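Local coordinates for thioesterase domain-containing protein (Pseudomonas aeruginosa, PDB 3F1T) that is not characterised experimentally but belongs to the hotdog-fold thioesterases and probably hydrolyses acyl-CoA thioesters, perhaps 1,4-dihydroxy-2-naphthoyl-CoA, at residues Pro93-Lys98 and Ala120-Pro125; Ala10-Ser15 and Pro76-Cys81; Leu86-Met91 and Pro128-Val133. All blocks are in the same frame, centred on the assembly; numbering follows the deposited sequence.

Interactions 1 and 3 are neighbours at one end of the hotdog sheet, their centres about 13 Å apart, while interaction 2 lies on the opposite side of the chain's centre, about 26 Å from interaction 1 and about 23 Å from interaction 3, centre to centre. Along the chain, both segments of interaction 1 fall between the two strands that interaction 3 joins. Interactions 1 and 3 join where strand 113-121 runs beside strand 130-137: A120 O lies 2.6 Å from I129 N, and Q122 OE1 packs 3.7 Å from I129 CD1. Interaction 2 ties the N-terminal helix to the loop ahead of strand 83-90, with the side chain of E79 about 12 Å from a bound magnesium ion.

Interaction 1. Residues Pro93-Lys98 and Ala120-Pro125; sequences PAEPHK and AYQDDP
The carboxamide of Q122 reaches into the loop 93-98 and grips its backbone with three hydrogen bonds. Q122 OE1 accepts from E95 N at 2.7 Å, in the carbonyl plane on a lone pair, and NE2 donates to E95 O at 2.8 Å, nearly straight at 163°. One amide therefore takes both the N-H and the carbonyl of a single residue. Q122 NE2 also hydrogen-bonds to K98 O at 3.0 Å, more bent, with the donor above that carbonyl's plane. CG of Q122 stands anti to the carbonyl carbon (chi1 -80°) and the chain runs on extended, which carries the amide across to the loop.

A water donates to Q122 OE1 at 2.8 Å and also to E95 OE2. Further out, K98 NZ meets the syn lone pair of D123 OD1 at 2.9 Å and also pairs with E95 OE1, though the modelled length of that second bridge is doubtful. The ammonium probably offsets the repulsion between E95 OE1 and D123 OD1, which are 3.7 Å apart.

Packing is slight: the CB atoms of A94, E95 and K98 border the amide, and A94 and Q122 both lean on I129. The whole is a salt-bridge network beside a glutamine amide hydrogen-bonded to main-chain atoms, fastening the loop between strands 83-90 and 100-109 of the hotdog sheet to the end of strand 113-121.

Interaction 2. Residues Ala10-Ser15 and Pro76-Cys81; sequences ARRFLS and PDFEIC
R12, whose guanidinium lies against F78, has its backbone O taken by S15 OG at 2.5 Å, three residues further along the chain. The hydroxyl comes in tilted from the carbonyl plane. That bond stays within segment 10-15; no hydrogen bond crosses to segment 76-81, and the contact is mainly van der Waals, made by two rings, an isoleucine, a guanidinium and a backbone carbonyl.

F13 is at its heart. Its CG stands opposite the backbone N (chi1 -163°), which swings the ring out between the helix and the loop. I80 lays its CG1 over one face of that ring, 4.1 Å from the centroid and near the ring normal, a CH-pi contact offset toward the rim. F78 comes in at a different angle: its CE1 touches F13 CD2 at 3.8 Å, and F13 CD2 lies near the plane of the F78 ring, at its edge. The two rings are oblique, with planes at 54° and centroids 5.8 Å apart, so they form neither a stack nor a T. E79 contributes its backbone O, which sits 3.7 Å from F13 CE2.

R12, the residue before F13, bends at its third torsion and brings NH1 to 3.5 Å from F78 CD2. The guanidinium and ring planes are 67° apart, with F78 CE2 over one guanidinium face.

Beyond the two segments, I69 of helix 56-70 and V72 also pack on F13, I80 touches I46 of a second subunit, and R9 bonds to P76 O. The chemistry implies that helix 4-15 and the loop are joined here by hydrophobic and aromatic contact around the buried F13, with the charged end of R12 set against F78 at the surface.

Interaction 3. Residues Leu86-Met91 and Pro128-Val133; sequences LRIDYM and PIAHVV
Strands 86-90 and 130-133 form an antiparallel ladder in the hotdog sheet, at 168° between their directions. R87 and V133 are a hydrogen-bonded pair: R87 N gives to V133 O at 2.8 Å, almost straight, and V133 N returns to R87 O at 2.9 Å. D89 and H131 repeat the pattern, and just beyond the last pair, Y90-A130, M91 N bonds I129 O at 2.6 Å.

On one face, I88 CG2 packs 3.9 Å from V132 CG2, side chains alongside. Y90 holds A130 CB over its ring, 4.1 Å from the centroid, while I129 CG2 meets the ring's edge. On the other face, R87 NH1 bonds D89 OD2 at 2.7 Å within its own strand, on the anti side and well out of the carboxylate plane, and V133 CG2 covers a guanidinium face. Selenomethionine M91, bent at chi2 (-56°), sets its selenium at the edge of the H131 ring.

Opposite A120 of strand 113-121 the chain places I129 and A130 in a classic beta bulge. Helix 56-70 packs on the face of I88, Y90 and V132, and strand 83-90 pairs with its counterpart in a second subunit, continuing the sheet; R87 also salt-bridges D89 of a third subunit.

Interaction 1. Residues Pro93-Lys98 and Ala120-Pro125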
# COMPACT_ATOMS: atom_id res chain seq x y z
N PRO B 93 -5.20 17.13 6.08
CA PRO B 93 -5.38 17.93 4.87
C PRO B 93 -4.32 19.01 4.76
O PRO B 93 -3.81 19.49 5.78
CB PRO B 93 -6.78 18.54 5.06
CG PRO B 93 -7.01 18.51 6.54
CD PRO B 93 -6.29 17.31 7.06
N ALA B 94 -3.91 19.32 3.54
CA ALA B 94 -3.01 20.43 3.32
C ALA B 94 -3.64 21.76 3.75
O ALA B 94 -4.86 21.92 3.68
CB ALA B 94 -2.58 20.48 1.84
N GLU B 95 -2.83 22.69 4.26
CA GLU B 95 -3.29 24.06 4.49
C GLU B 95 -3.43 24.81 3.18
O GLU B 95 -2.61 24.64 2.27
CB GLU B 95 -2.31 24.81 5.39
CG GLU B 95 -2.21 24.25 6.79
CD GLU B 95 -0.95 24.70 7.50
OE1 GLU B 95 -0.76 25.93 7.66
OE2 GLU B 95 -0.11 23.83 7.85
N PRO B 96 -4.50 25.62 3.05
CA PRO B 96 -4.67 26.40 1.83
C PRO B 96 -3.68 27.55 1.72
O PRO B 96 -3.08 27.95 2.71
CB PRO B 96 -6.11 26.93 1.96
CG PRO B 96 -6.42 26.88 3.42
CD PRO B 96 -5.67 25.68 3.94
N HIS B 97 -3.43 28.00 0.50
CA HIS B 97 -2.54 29.14 0.24
C HIS B 97 -1.12 28.93 0.75
O HIS B 97 -0.44 29.88 1.12
CB HIS B 97 -3.12 30.44 0.83
CG HIS B 97 -4.47 30.79 0.30
ND1 HIS B 97 -5.63 30.61 1.04
CD2 HIS B 97 -4.86 31.29 -0.89
CE1 HIS B 97 -6.67 31.00 0.32
NE2 HIS B 97 -6.23 31.43 -0.85
N LYS B 98 -0.66 27.68 0.73
CA LYS B 98 0.71 27.37 1.11
C LYS B 98 1.34 26.37 0.16
O LYS B 98 0.70 25.39 -0.23
CB LYS B 98 0.77 26.86 2.55
CG LYS B 98 0.87 27.97 3.61
CD LYS B 98 0.95 27.40 5.02
CE LYS B 98 0.61 28.47 6.04
NZ LYS B 98 0.52 27.93 7.44
N ALA B 120 5.16 14.48 2.11
CA ALA B 120 4.77 15.85 1.82
C ALA B 120 4.59 16.67 3.10
O ALA B 120 4.07 16.19 4.10
CB ALA B 120 3.51 15.89 0.98
N TYR B 121 4.87 17.96 2.99
CA TYR B 121 4.71 18.86 4.12
C TYR B 121 4.64 20.30 3.62
O TYR B 121 4.81 20.55 2.43
CB TYR B 121 5.88 18.67 5.11
CG TYR B 121 7.22 19.10 4.56
CD1 TYR B 121 7.71 20.36 4.84
CD2 TYR B 121 7.89 18.33 3.61
CE1 TYR B 121 8.91 20.79 4.32
CE2 TYR B 121 9.12 18.74 3.11
CZ TYR B 121 9.60 19.99 3.46
OH TYR B 121 10.78 20.48 2.94
N GLN B 122 4.30 21.22 4.50
CA GLN B 122 4.18 22.61 4.10
C GLN B 122 5.11 23.51 4.88
O GLN B 122 6.08 24.03 4.33
CB GLN B 122 2.74 23.09 4.16
CG GLN B 122 1.98 22.65 2.94
CD GLN B 122 0.51 22.93 3.05
OE1 GLN B 122 -0.13 22.58 4.04
NE2 GLN B 122 -0.05 23.57 2.02
N ASP B 123 4.84 23.68 6.17
CA ASP B 123 5.61 24.65 6.95
C ASP B 123 6.91 24.02 7.43
O ASP B 123 7.99 24.34 6.92
CB ASP B 123 4.80 25.16 8.14
CG ASP B 123 3.87 26.29 7.76
OD1 ASP B 123 2.80 26.40 8.38
OD2 ASP B 123 4.20 27.04 6.80
N ASP B 124 6.80 23.05 8.33
CA ASP B 124 7.96 22.26 8.72
C ASP B 124 7.72 20.76 8.55
O ASP B 124 6.60 20.27 8.75
CB ASP B 124 8.37 22.59 10.15
N PRO B 125 8.79 20.02 8.22
CA PRO B 125 8.73 18.58 8.00
C PRO B 125 8.12 17.83 9.18
O PRO B 125 7.95 16.61 9.11
CB PRO B 125 10.20 18.19 7.84
CG PRO B 125 10.87 19.44 7.36
CD PRO B 125 10.14 20.56 8.03
O HOH W 1 0.44 21.03 6.33

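Interaction 2. Residues Ala10-Ser15 and Pro76-Cys81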
# COMPACT_ATOMS: atom_id res chain seq x y z
N ALA B 10 19.14 16.24 -11.10
CA ALA B 10 17.74 16.20 -10.68
C ALA B 10 16.93 17.18 -11.50
O ALA B 10 15.79 16.88 -11.88
CB ALA B 10 17.61 16.52 -9.18
N ARG B 11 17.51 18.35 -11.78
CA ARG B 11 16.78 19.39 -12.52
C ARG B 11 16.56 19.04 -13.98
O ARG B 11 15.50 19.34 -14.55
CB ARG B 11 17.47 20.75 -12.39
CG ARG B 11 17.11 21.46 -11.09
CD ARG B 11 17.87 22.74 -10.87
NE ARG B 11 17.35 23.42 -9.69
CZ ARG B 11 18.04 24.25 -8.93
NH1 ARG B 11 19.25 24.67 -9.33
NH2 ARG B 11 17.50 24.72 -7.81
N ARG B 12 17.62 18.55 -14.63
CA ARG B 12 17.52 18.01 -15.99
C ARG B 12 16.49 16.88 -16.07
O ARG B 12 15.65 16.85 -16.98
CB ARG B 12 18.90 17.49 -16.42
CG ARG B 12 19.01 17.20 -17.90
CD ARG B 12 20.43 17.42 -18.40
NE ARG B 12 21.43 16.70 -17.61
CZ ARG B 12 21.98 15.54 -17.97
NH1 ARG B 12 21.53 14.88 -19.03
NH2 ARG B 12 22.96 15.02 -17.23
N PHE B 13 16.55 15.96 -15.12
CA PHE B 13 15.54 14.92 -14.95
C PHE B 13 14.12 15.48 -14.92
O PHE B 13 13.27 15.09 -15.72
CB PHE B 13 15.86 14.13 -13.67
CG PHE B 13 15.17 12.79 -13.57
CD1 PHE B 13 13.87 12.63 -13.99
CD2 PHE B 13 15.73 11.80 -12.78
CE1 PHE B 13 13.14 11.46 -13.68
CE2 PHE B 13 15.06 10.61 -12.53
CZ PHE B 13 13.77 10.43 -13.02
N LEU B 14 13.86 16.44 -14.03
CA LEU B 14 12.54 17.06 -13.90
C LEU B 14 12.04 17.71 -15.20
O LEU B 14 10.85 17.66 -15.52
CB LEU B 14 12.55 18.09 -12.76
CG LEU B 14 11.27 18.86 -12.40
CD1 LEU B 14 10.08 17.94 -12.24
CD2 LEU B 14 11.49 19.70 -11.14
N SER B 15 12.96 18.33 -15.94
CA SER B 15 12.62 19.00 -17.20
C SER B 15 12.09 18.07 -18.28
O SER B 15 11.40 18.50 -19.20
CB SER B 15 13.81 19.80 -17.72
OG SER B 15 14.82 18.93 -18.16
N PRO B 76 25.06 6.10 -9.98
CA PRO B 76 26.25 6.73 -10.55
C PRO B 76 25.96 7.44 -11.87
O PRO B 76 26.43 8.55 -12.09
CB PRO B 76 27.22 5.56 -10.74
CG PRO B 76 26.37 4.32 -10.74
CD PRO B 76 25.21 4.64 -9.84
N ASP B 77 25.09 6.86 -12.69
CA ASP B 77 24.77 7.46 -13.97
C ASP B 77 23.35 8.00 -14.00
O ASP B 77 22.48 7.51 -13.29
CB ASP B 77 24.98 6.45 -15.09
CG ASP B 77 26.33 5.80 -15.03
OD1 ASP B 77 27.34 6.54 -15.12
OD2 ASP B 77 26.38 4.59 -14.71
N PHE B 78 23.14 9.05 -14.79
CA PHE B 78 21.80 9.55 -15.04
C PHE B 78 20.96 8.47 -15.71
O PHE B 78 21.34 7.91 -16.74
CB PHE B 78 21.85 10.81 -15.91
CG PHE B 78 20.49 11.38 -16.23
CD1 PHE B 78 19.46 11.34 -15.30
CD2 PHE B 78 20.24 11.97 -17.46
CE1 PHE B 78 18.19 11.81 -15.63
CE2 PHE B 78 19.00 12.54 -17.74
CZ PHE B 78 17.98 12.46 -16.83
N GLU B 79 19.83 8.15 -15.09
CA GLU B 79 18.81 7.36 -15.76
C GLU B 79 17.43 7.62 -15.17
O GLU B 79 17.29 8.12 -14.05
CB GLU B 79 19.16 5.88 -15.71
CG GLU B 79 19.31 5.32 -14.31
CD GLU B 79 19.55 3.83 -14.29
OE1 GLU B 79 18.59 3.06 -14.53
OE2 GLU B 79 20.69 3.42 -13.99
N ILE B 80 16.40 7.36 -15.98
CA ILE B 80 15.02 7.52 -15.53
C ILE B 80 14.45 6.15 -15.17
O ILE B 80 14.51 5.22 -15.97
CB ILE B 80 14.17 8.18 -16.62
CG1 ILE B 80 14.63 9.63 -16.83
CG2 ILE B 80 12.69 8.07 -16.29
CD1 ILE B 80 14.27 10.20 -18.18
N CYS B 81 14.01 6.02 -13.91
CA CYS B 81 13.63 4.72 -13.33
C CYS B 81 12.11 4.62 -13.19
O CYS B 81 11.50 5.36 -12.41
CB CYS B 81 14.27 4.54 -11.94
SG CYS B 81 16.07 4.35 -11.92

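Interaction 3. Residues Leu86-Met91 and Pro128-Val133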
# COMPACT_ATOMS: atom_id res chain seq x y z
N LEU B 86 3.75 2.49 -5.62
CA LEU B 86 3.68 3.73 -4.86
C LEU B 86 2.56 3.62 -3.85
O LEU B 86 1.45 3.18 -4.18
CB LEU B 86 3.47 4.91 -5.80
CG LEU B 86 3.72 6.32 -5.28
CD1 LEU B 86 5.21 6.57 -5.17
CD2 LEU B 86 3.07 7.33 -6.23
N ARG B 87 2.86 3.93 -2.59
CA ARG B 87 1.79 4.27 -1.68
C ARG B 87 1.94 5.63 -1.02
O ARG B 87 3.04 6.04 -0.62
CB ARG B 87 1.55 3.18 -0.65
CG ARG B 87 2.67 3.02 0.33
CD ARG B 87 2.07 2.47 1.62
NE ARG B 87 3.10 2.23 2.62
CZ ARG B 87 3.27 2.97 3.71
NH1 ARG B 87 2.47 4.01 3.94
NH2 ARG B 87 4.22 2.65 4.58
N ILE B 88 0.83 6.37 -1.03
CA ILE B 88 0.70 7.67 -0.39
C ILE B 88 -0.44 7.59 0.61
O ILE B 88 -1.53 7.09 0.29
CB ILE B 88 0.33 8.76 -1.42
CG1 ILE B 88 1.25 8.66 -2.64
CG2 ILE B 88 0.44 10.15 -0.78
CD1 ILE B 88 1.10 9.84 -3.59
N ASP B 89 -0.18 8.01 1.84
CA ASP B 89 -1.18 7.96 2.91
C ASP B 89 -1.24 9.32 3.59
O ASP B 89 -0.25 9.77 4.19
CB ASP B 89 -0.81 6.88 3.92
CG ASP B 89 -0.88 5.48 3.33
OD1 ASP B 89 -2.01 4.96 3.15
OD2 ASP B 89 0.16 4.94 2.93
N TYR B 90 -2.35 10.02 3.40
CA TYR B 90 -2.53 11.37 3.92
C TYR B 90 -2.84 11.33 5.41
O TYR B 90 -3.70 10.57 5.84
CB TYR B 90 -3.66 12.08 3.16
CG TYR B 90 -3.25 12.54 1.78
CD1 TYR B 90 -2.74 13.82 1.57
CD2 TYR B 90 -3.34 11.69 0.69
CE1 TYR B 90 -2.27 14.21 0.32
CE2 TYR B 90 -2.88 12.06 -0.55
CZ TYR B 90 -2.38 13.34 -0.74
OH TYR B 90 -1.96 13.74 -1.99
N MSE B 91 -2.06 12.08 6.18
CA MSE B 91 -2.24 12.18 7.61
C MSE B 91 -3.29 13.23 7.92
O MSE B 91 -4.05 13.11 8.88
CB MSE B 91 -0.93 12.59 8.28
CG MSE B 91 0.19 11.58 8.13
SE MSE B 91 -0.33 9.81 8.81
CE MSE B 91 -0.55 8.88 7.10
N PRO B 128 3.99 16.08 8.78
CA PRO B 128 3.81 15.97 7.35
C PRO B 128 2.36 15.72 6.95
O PRO B 128 1.57 15.23 7.76
CB PRO B 128 4.69 14.77 6.97
CG PRO B 128 5.07 14.11 8.26
CD PRO B 128 5.03 15.17 9.30
N ILE B 129 2.01 16.14 5.75
CA ILE B 129 0.68 15.98 5.20
C ILE B 129 0.42 14.51 4.84
O ILE B 129 -0.67 14.00 5.04
CB ILE B 129 0.53 16.81 3.93
CG1 ILE B 129 0.58 18.30 4.26
CG2 ILE B 129 -0.77 16.50 3.24
CD1 ILE B 129 0.64 19.14 3.02
N ALA B 130 1.45 13.84 4.34
CA ALA B 130 1.30 12.51 3.75
C ALA B 130 2.64 11.78 3.81
O ALA B 130 3.69 12.39 3.66
CB ALA B 130 0.83 12.62 2.29
N HIS B 131 2.58 10.47 4.06
CA HIS B 131 3.74 9.60 3.96
C HIS B 131 3.68 8.81 2.66
O HIS B 131 2.60 8.38 2.24
CB HIS B 131 3.77 8.65 5.15
CG HIS B 131 4.24 9.29 6.42
ND1 HIS B 131 3.36 9.76 7.37
CD2 HIS B 131 5.46 9.76 6.78
CE1 HIS B 131 4.03 10.40 8.32
NE2 HIS B 131 5.30 10.42 7.98
N VAL B 132 4.85 8.50 2.10
CA VAL B 132 4.94 7.88 0.78
C VAL B 132 6.08 6.88 0.78
O VAL B 132 7.14 7.16 1.34
CB VAL B 132 5.24 8.94 -0.31
CG1 VAL B 132 5.20 8.31 -1.68
CG2 VAL B 132 4.26 10.05 -0.23
N VAL B 133 5.86 5.74 0.14
CA VAL B 133 6.92 4.75 -0.10
C VAL B 133 6.74 4.26 -1.52
O VAL B 133 5.60 4.11 -1.99
CB VAL B 133 6.80 3.55 0.87
CG1 VAL B 133 7.77 2.48 0.50
CG2 VAL B 133 7.04 4.00 2.31